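Local coordinates for protein endo-1,4-beta-xylanase (Bacteroides thetaiotaomicron VPI-5482, PDB 3KST) that probably hydrolyses O-glycosidic bonds in xylan-type plant polysaccharides as a calcium-binding member of glycosyl hydrolase family 43, at residues D26-F31 with H251-Q256; S261-F266 with S280-F285; E83-E88 with D130-I135. One frame throughout, in Å; residues are numbered along the deposited sequence.

How the interactions relate
All three contacts belong to one beta-propeller-like fold, and two of them meet at its axial calcium ion. Interaction 1, buried near the centre of the chain, and interaction 3, only partly buried, each supply one protein ligand, H251 and E83, and share five metal-bound waters; neither has a backbone-to-backbone hydrogen bond between its two strands. Interaction 2 is different chemistry: a ladder of backbone hydrogen bonds inside one sheet, mostly buried, with a wet salt bridge at one end. It touches interaction 1 through strand 250-256, next to strand 262-268, but stays about 8 Å from interaction 3 at the nearest atoms. Side chains and water therefore join strands at the axis, backbone farther out.

Interaction 1. Residues D26-F31 with H251-Q256; sequences DPYVMF and HGAPFQ. With CA (calcium ion), chain C.
Water 2 is gripped by two carbonyl oxygens of facing strands: it donates to P27 O at 2.7 Å and to G252 O as well. That water is also a ligand of the calcium ion, which H251 holds directly through NE2 at 2.6 Å. The H251 imidazole, its CG placed opposite the backbone N (chi1 -164°), turns its edge to the metal and one face to D26, whose CB sits over the ring centre, 3.5 Å from the centroid. D26, the predicted proton acceptor, has OD2 hydrogen-bonded to T41. Farther along, water 3 links V29 N to P254 O, and the CB of A253 packs 3.6 Å from CD1 of Y28. V29 lays CG1 on a face of the F255 ring, 3.6 Å from its centroid, a CH-pi contact offset toward the rim. Were F255 an alanine, V29 CG1 would probably lose the aromatic face it rests on and a gap would be left beside it. The two strands run nearly parallel (16°) without direct hydrogen bonds: 27-31 pairs with strand 35-41 and 251-256 with strand 262-268, while strand 80-87 closes in on D26, Y28 and H251.

Interaction 2. Residues S261-F266 with S280-F285; sequences SWKYIF and SYIKDF
F266 and Y281 make the tight end of this antiparallel pairing, where Y281 N reaches F266 O at 2.7 Å and F266 N returns a bond to Y281 O. Both donors lie nearly along the C=O axis. F266 has CG wedged between its own N and carbonyl carbon (chi1 61°), which swings the ring across the neighbouring strand: CB of Y281 lies over one face, and CD of K283 comes within 3.6 Å of F266 CE1. K283 sends its ammonium on to G297 and D241. In the middle, Y264 and K283 exchange a second pair of backbone bonds, and I265 and I282 meet through their CG1 branches, 3.9 Å apart. F285 packs CB 3.5 Å from K263 C, its ring slid well aside from that of Y264, and F285 N bonds W262 O.

The solvent side is K263 and D284, which run alongside one another in a weak salt bridge, K263 NZ to D284 OD1 at 3.3 Å; waters 7 and 9 each bond to both atoms. Hydrogen-bonded and non-hydrogen-bonded pairs alternate as in any antiparallel ladder; since strands 262-268 and 279-287 follow one another in the chain, they form a beta hairpin, here part of a propeller blade.

Interaction 3. Residues E83-E88 with D130-I135; sequences EVYYVE and DTSLFI. With CA (calcium ion), chain C.
E83 takes CG anti to its carbonyl carbon (chi1 -58°) and then runs out extended, carrying its carboxylate to S132, while S132 has OG anti to its own N (chi1 -170°) and turns it to meet the acid. The resulting bond, S132 OG to E83 OE1, is 2.7 Å long. Y85 OH donates to E83 OE1 as well, at 2.6 Å. The serine arrives on the syn side and the tyrosine on the anti side, both from the same face of the carboxylate plane. E83 OE2 meanwhile binds the calcium ion at 2.3 Å. Two hydroxyl donors on OE1 and the calcium ion on OE2 restrict the carboxylate's rotation and would probably favour its charged form.

Y85 OH is itself an acceptor: L133 N points at it almost dead straight (175°), at 2.9 Å. One phenol thus connects the metal ligand to the backbone of strand 130-135. The ring itself packs obliquely against L133, with Y85 CE2 3.5 Å from L133 CB and Y85 CD2 near the leucine's CD2.

Backbone carbonyls add a second shell: T131 O accepts from water 5 and D130 O from water 6, both calcium ligands, and H251 completes the protein ligands. D130, predicted to tune the catalytic acid, bonds G191 through OD2. Innermost strands of two separate sheets converging on an axial calcium ion, beside predicted catalytic residues, are consistent with the five-bladed beta-propeller of family 43.

Interaction 1. Residues D26-F31 with H251-Q256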
# COMPACT_ATOMS: atom_id res chain seq x y z
N ASP A 26 -3.27 -1.30 6.15
CA ASP A 26 -2.78 -1.26 4.76
C ASP A 26 -2.48 0.17 4.26
O ASP A 26 -2.93 0.55 3.15
CB ASP A 26 -3.85 -1.93 3.88
CG ASP A 26 -4.29 -3.31 4.40
OD1 ASP A 26 -3.45 -4.09 4.95
OD2 ASP A 26 -5.49 -3.65 4.22
N PRO A 27 -1.80 0.99 5.10
CA PRO A 27 -1.62 2.39 4.78
C PRO A 27 -0.81 2.77 3.54
O PRO A 27 0.11 2.04 3.12
CB PRO A 27 -0.94 2.95 6.07
CG PRO A 27 -0.10 1.81 6.49
CD PRO A 27 -1.09 0.69 6.36
N TYR A 28 -1.23 3.89 2.95
CA TYR A 28 -0.52 4.54 1.86
C TYR A 28 -0.50 6.06 2.09
O TYR A 28 -1.54 6.63 2.39
CB TYR A 28 -1.22 4.27 0.52
CG TYR A 28 -0.43 4.81 -0.63
CD1 TYR A 28 0.56 4.03 -1.25
CD2 TYR A 28 -0.60 6.14 -1.07
CE1 TYR A 28 1.35 4.57 -2.31
CE2 TYR A 28 0.17 6.67 -2.13
CZ TYR A 28 1.13 5.90 -2.74
OH TYR A 28 1.88 6.44 -3.75
N VAL A 29 0.65 6.69 1.86
CA VAL A 29 0.85 8.13 1.96
C VAL A 29 1.27 8.75 0.60
O VAL A 29 2.24 8.30 -0.03
CB VAL A 29 1.88 8.49 3.09
CG1 VAL A 29 2.47 9.90 2.94
CG2 VAL A 29 1.21 8.32 4.45
N MSE A 30 0.52 9.78 0.19
CA MSE A 30 0.87 10.60 -0.97
C MSE A 30 1.34 11.94 -0.42
O MSE A 30 0.64 12.56 0.40
CB MSE A 30 -0.33 10.86 -1.89
CG MSE A 30 0.01 11.85 -3.03
SE MSE A 30 -1.47 12.14 -4.18
CE MSE A 30 -2.69 12.96 -2.94
N PHE A 31 2.50 12.39 -0.89
CA PHE A 31 3.01 13.73 -0.58
C PHE A 31 2.66 14.59 -1.80
O PHE A 31 3.19 14.36 -2.90
CB PHE A 31 4.51 13.72 -0.32
CG PHE A 31 5.07 15.07 0.03
CD1 PHE A 31 4.60 15.76 1.15
CD2 PHE A 31 6.07 15.66 -0.75
CE1 PHE A 31 5.10 17.01 1.49
CE2 PHE A 31 6.60 16.91 -0.41
CZ PHE A 31 6.12 17.59 0.72
N HIS A 251 1.98 -4.51 5.35
CA HIS A 251 1.23 -3.81 4.30
C HIS A 251 1.44 -2.34 4.39
O HIS A 251 0.56 -1.57 4.82
CB HIS A 251 -0.27 -4.15 4.23
CG HIS A 251 -0.90 -3.74 2.93
ND1 HIS A 251 -1.79 -4.54 2.27
CD2 HIS A 251 -0.68 -2.67 2.12
CE1 HIS A 251 -2.16 -3.95 1.14
NE2 HIS A 251 -1.48 -2.82 1.01
N GLY A 252 2.62 -1.93 3.95
CA GLY A 252 3.00 -0.53 4.02
C GLY A 252 3.28 0.10 2.68
O GLY A 252 2.98 -0.47 1.63
N ALA A 253 3.89 1.27 2.74
CA ALA A 253 4.23 2.02 1.53
C ALA A 253 5.40 2.97 1.79
O ALA A 253 5.45 3.60 2.89
CB ALA A 253 3.02 2.80 1.06
N PRO A 254 6.36 3.06 0.83
CA PRO A 254 7.45 4.03 0.97
C PRO A 254 7.01 5.39 0.45
O PRO A 254 6.22 5.46 -0.49
CB PRO A 254 8.58 3.45 0.11
CG PRO A 254 8.02 2.27 -0.62
CD PRO A 254 6.56 2.20 -0.35
N PHE A 255 7.55 6.48 1.02
CA PHE A 255 7.24 7.83 0.51
C PHE A 255 8.33 8.84 0.88
O PHE A 255 9.02 8.65 1.89
CB PHE A 255 5.88 8.33 1.02
CG PHE A 255 5.80 8.46 2.52
CD1 PHE A 255 5.48 7.35 3.31
CD2 PHE A 255 6.04 9.68 3.16
CE1 PHE A 255 5.41 7.46 4.73
CE2 PHE A 255 5.97 9.81 4.57
CZ PHE A 255 5.65 8.69 5.35
N GLN A 256 8.49 9.86 0.03
CA GLN A 256 9.49 10.92 0.25
C GLN A 256 8.88 12.01 1.11
O GLN A 256 7.65 12.22 1.10
CB GLN A 256 10.10 11.45 -1.08
CG GLN A 256 9.16 11.99 -2.17
CD GLN A 256 8.93 13.49 -2.12
OE1 GLN A 256 9.40 14.20 -1.21
NE2 GLN A 256 8.22 14.00 -3.13
CA CA C . -0.79 -1.00 -0.73
O HOH W 1 -2.76 0.18 0.39
O HOH W 2 0.29 0.38 1.00
O HOH W 3 3.22 5.93 0.56
O HOH W 4 1.64 -1.79 -0.29
O HOH W 5 -2.80 -1.47 -2.13
O HOH W 6 -0.26 -2.99 -2.26

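Interaction 2. Residues S261-F266 with S280-F285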
# COMPACT_ATOMS: atom_id res chain seq x y z
N SER A 261 14.20 13.02 2.48
CA SER A 261 14.49 11.72 3.05
C SER A 261 13.25 10.87 2.81
O SER A 261 12.21 11.39 2.39
CB SER A 261 14.79 11.83 4.56
OG SER A 261 13.63 12.13 5.32
N TRP A 262 13.33 9.58 3.11
CA TRP A 262 12.20 8.67 2.93
C TRP A 262 11.74 8.01 4.23
O TRP A 262 12.49 7.86 5.19
CB TRP A 262 12.51 7.58 1.90
CG TRP A 262 12.64 8.05 0.50
CD1 TRP A 262 13.67 8.75 -0.04
CD2 TRP A 262 11.73 7.78 -0.58
NE1 TRP A 262 13.45 8.98 -1.38
CE2 TRP A 262 12.27 8.39 -1.74
CE3 TRP A 262 10.50 7.10 -0.68
CZ2 TRP A 262 11.62 8.36 -2.99
CZ3 TRP A 262 9.85 7.07 -1.94
CH2 TRP A 262 10.42 7.69 -3.06
N LYS A 263 10.48 7.61 4.21
CA LYS A 263 9.84 6.99 5.36
C LYS A 263 9.02 5.85 4.82
O LYS A 263 8.74 5.83 3.60
CB LYS A 263 8.91 8.00 6.03
CG LYS A 263 9.62 9.16 6.75
CD LYS A 263 10.25 8.72 8.04
CE LYS A 263 10.53 9.90 8.99
NZ LYS A 263 11.59 10.76 8.47
N TYR A 264 8.66 4.93 5.71
CA TYR A 264 7.84 3.76 5.35
C TYR A 264 6.67 3.68 6.34
O TYR A 264 6.90 3.50 7.55
CB TYR A 264 8.69 2.49 5.37
CG TYR A 264 7.98 1.29 4.81
CD1 TYR A 264 7.95 1.06 3.43
CD2 TYR A 264 7.27 0.39 5.63
CE1 TYR A 264 7.27 -0.04 2.89
CE2 TYR A 264 6.59 -0.72 5.08
CZ TYR A 264 6.59 -0.93 3.71
OH TYR A 264 5.91 -1.99 3.13
N ILE A 265 5.43 3.87 5.84
CA ILE A 265 4.24 3.80 6.70
C ILE A 265 3.77 2.35 6.69
O ILE A 265 3.85 1.69 5.65
CB ILE A 265 3.12 4.80 6.26
CG1 ILE A 265 2.00 4.86 7.30
CG2 ILE A 265 2.57 4.50 4.87
CD1 ILE A 265 1.00 6.00 6.98
N PHE A 266 3.30 1.85 7.82
CA PHE A 266 2.84 0.47 7.94
C PHE A 266 1.88 0.33 9.10
O PHE A 266 1.82 1.21 9.95
CB PHE A 266 4.03 -0.50 8.15
CG PHE A 266 4.82 -0.23 9.42
CD1 PHE A 266 5.83 0.73 9.42
CD2 PHE A 266 4.51 -0.90 10.60
CE1 PHE A 266 6.54 1.01 10.60
CE2 PHE A 266 5.23 -0.65 11.80
CZ PHE A 266 6.26 0.32 11.79
N SER A 280 -1.73 2.50 12.24
CA SER A 280 -0.53 2.73 11.45
C SER A 280 0.54 3.56 12.13
O SER A 280 0.25 4.35 13.02
CB SER A 280 -0.92 3.27 10.08
OG SER A 280 -1.54 2.23 9.34
N TYR A 281 1.77 3.32 11.68
CA TYR A 281 3.02 3.84 12.26
C TYR A 281 4.00 4.17 11.12
O TYR A 281 3.83 3.71 10.00
CB TYR A 281 3.65 2.78 13.17
CG TYR A 281 2.77 2.40 14.35
CD1 TYR A 281 2.80 3.16 15.51
CD2 TYR A 281 1.89 1.32 14.29
CE1 TYR A 281 1.98 2.85 16.59
CE2 TYR A 281 1.05 0.99 15.34
CZ TYR A 281 1.10 1.78 16.51
OH TYR A 281 0.29 1.47 17.57
N ILE A 282 5.03 4.95 11.44
CA ILE A 282 6.03 5.38 10.44
C ILE A 282 7.49 5.17 10.93
O ILE A 282 7.83 5.53 12.05
CB ILE A 282 5.83 6.83 10.06
CG1 ILE A 282 4.47 7.06 9.36
CG2 ILE A 282 6.97 7.33 9.13
CD1 ILE A 282 4.14 8.54 9.17
N LYS A 283 8.32 4.59 10.06
CA LYS A 283 9.76 4.38 10.31
C LYS A 283 10.52 5.02 9.16
O LYS A 283 9.92 5.52 8.21
CB LYS A 283 10.06 2.88 10.47
CG LYS A 283 9.70 2.33 11.86
CD LYS A 283 9.90 0.79 11.99
CE LYS A 283 11.35 0.36 12.19
NZ LYS A 283 11.95 0.67 13.54
N ASP A 284 11.85 5.05 9.26
CA ASP A 284 12.68 5.56 8.19
C ASP A 284 12.81 4.49 7.11
O ASP A 284 12.63 3.31 7.37
CB ASP A 284 14.05 5.98 8.71
CG ASP A 284 13.95 7.12 9.69
OD1 ASP A 284 13.34 8.15 9.33
OD2 ASP A 284 14.46 6.99 10.81
N PHE A 285 13.08 4.96 5.89
CA PHE A 285 13.23 4.12 4.71
C PHE A 285 14.37 4.61 3.84
O PHE A 285 14.49 5.81 3.61
CB PHE A 285 11.96 4.19 3.86
CG PHE A 285 11.98 3.28 2.68
CD1 PHE A 285 11.79 1.92 2.85
CD2 PHE A 285 12.24 3.77 1.40
CE1 PHE A 285 11.81 1.06 1.75
CE2 PHE A 285 12.26 2.93 0.30
CZ PHE A 285 12.07 1.55 0.48
O HOH W 7 13.45 9.70 6.94
O HOH W 8 15.68 8.10 3.27
O HOH W 9 13.87 11.24 9.83

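Interaction 3. Residues E83-E88 with D130-I135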
# COMPACT_ATOMS: atom_id res chain seq x y z
N GLU A 83 -4.54 3.07 -2.64
CA GLU A 83 -3.36 3.89 -2.95
C GLU A 83 -3.87 5.02 -3.83
O GLU A 83 -4.76 4.79 -4.66
CB GLU A 83 -2.23 3.11 -3.63
CG GLU A 83 -1.74 1.89 -2.79
CD GLU A 83 -0.38 1.30 -3.17
OE1 GLU A 83 0.33 1.73 -4.14
OE2 GLU A 83 0.05 0.37 -2.42
N VAL A 84 -3.36 6.23 -3.62
CA VAL A 84 -3.76 7.42 -4.38
C VAL A 84 -2.52 8.07 -5.01
O VAL A 84 -1.49 8.23 -4.33
CB VAL A 84 -4.46 8.45 -3.49
CG1 VAL A 84 -4.71 9.77 -4.23
CG2 VAL A 84 -5.82 7.89 -2.96
N TYR A 85 -2.65 8.49 -6.26
CA TYR A 85 -1.58 9.08 -7.03
C TYR A 85 -2.08 10.23 -7.88
O TYR A 85 -3.14 10.13 -8.52
CB TYR A 85 -0.95 8.06 -8.00
CG TYR A 85 -0.86 6.65 -7.52
CD1 TYR A 85 0.15 6.24 -6.65
CD2 TYR A 85 -1.82 5.71 -7.93
CE1 TYR A 85 0.22 4.92 -6.23
CE2 TYR A 85 -1.76 4.44 -7.51
CZ TYR A 85 -0.75 4.03 -6.64
OH TYR A 85 -0.72 2.74 -6.24
N TYR A 86 -1.30 11.31 -7.92
CA TYR A 86 -1.59 12.43 -8.80
C TYR A 86 -0.85 12.03 -10.07
O TYR A 86 0.37 11.89 -10.04
CB TYR A 86 -1.06 13.76 -8.28
CG TYR A 86 -1.30 14.86 -9.30
CD1 TYR A 86 -2.58 15.34 -9.55
CD2 TYR A 86 -0.24 15.38 -10.03
CE1 TYR A 86 -2.80 16.35 -10.55
CE2 TYR A 86 -0.44 16.39 -11.01
CZ TYR A 86 -1.70 16.87 -11.25
OH TYR A 86 -1.84 17.84 -12.22
N VAL A 87 -1.61 11.78 -11.14
CA VAL A 87 -1.02 11.38 -12.42
C VAL A 87 -0.83 12.64 -13.29
O VAL A 87 -1.79 13.25 -13.78
CB VAL A 87 -1.82 10.26 -13.12
CG1 VAL A 87 -1.79 8.98 -12.26
CG2 VAL A 87 -3.22 10.68 -13.37
N GLU A 88 0.45 13.02 -13.47
CA GLU A 88 0.86 14.22 -14.23
C GLU A 88 0.31 14.24 -15.66
O GLU A 88 -0.15 15.29 -16.13
CB GLU A 88 2.40 14.38 -14.24
CG GLU A 88 2.86 15.82 -14.40
CD GLU A 88 2.56 16.68 -13.17
OE1 GLU A 88 2.79 16.23 -12.03
OE2 GLU A 88 2.10 17.83 -13.34
N ASP A 130 -5.04 -5.63 -3.42
CA ASP A 130 -3.75 -4.98 -3.13
C ASP A 130 -3.03 -4.29 -4.32
O ASP A 130 -1.82 -4.37 -4.49
CB ASP A 130 -2.80 -5.93 -2.37
CG ASP A 130 -3.34 -6.37 -1.03
OD1 ASP A 130 -4.49 -6.08 -0.72
OD2 ASP A 130 -2.56 -6.97 -0.26
N THR A 131 -3.83 -3.59 -5.11
CA THR A 131 -3.33 -2.80 -6.22
C THR A 131 -2.20 -1.83 -5.81
O THR A 131 -2.28 -1.17 -4.77
CB THR A 131 -4.42 -1.88 -6.80
OG1 THR A 131 -5.01 -1.12 -5.74
CG2 THR A 131 -5.48 -2.66 -7.53
N SER A 132 -1.17 -1.75 -6.64
CA SER A 132 -0.14 -0.73 -6.49
C SER A 132 0.34 -0.40 -7.90
O SER A 132 0.73 -1.33 -8.62
CB SER A 132 1.03 -1.17 -5.63
OG SER A 132 1.86 -0.05 -5.38
N LEU A 133 0.23 0.88 -8.28
CA LEU A 133 0.63 1.38 -9.59
C LEU A 133 2.08 1.88 -9.61
O LEU A 133 2.58 2.50 -8.67
CB LEU A 133 -0.28 2.55 -10.03
CG LEU A 133 -0.07 3.22 -11.40
CD1 LEU A 133 -0.42 2.28 -12.58
CD2 LEU A 133 -0.90 4.47 -11.45
N PHE A 134 2.73 1.63 -10.75
CA PHE A 134 4.06 2.13 -11.04
C PHE A 134 4.13 2.60 -12.49
O PHE A 134 3.81 1.83 -13.39
CB PHE A 134 5.09 1.06 -10.83
CG PHE A 134 6.48 1.48 -11.27
CD1 PHE A 134 7.14 2.50 -10.61
CD2 PHE A 134 7.08 0.87 -12.38
CE1 PHE A 134 8.42 2.92 -11.02
CE2 PHE A 134 8.35 1.27 -12.81
CZ PHE A 134 9.03 2.29 -12.13
N ILE A 135 4.55 3.84 -12.72
CA ILE A 135 4.69 4.40 -14.08
C ILE A 135 6.18 4.58 -14.29
O ILE A 135 6.80 5.40 -13.62
CB ILE A 135 3.91 5.73 -14.28
CG1 ILE A 135 2.41 5.48 -14.08
CG2 ILE A 135 4.12 6.27 -15.72
CD1 ILE A 135 1.55 6.78 -14.06
CA CA C . -0.79 -1.00 -0.73
O HOH W 6 -0.26 -2.99 -2.26
O HOH W 5 -2.80 -1.47 -2.13
O HOH W 2 0.29 0.38 1.00
O HOH W 1 -2.76 0.18 0.39
O HOH W 4 1.64 -1.79 -0.29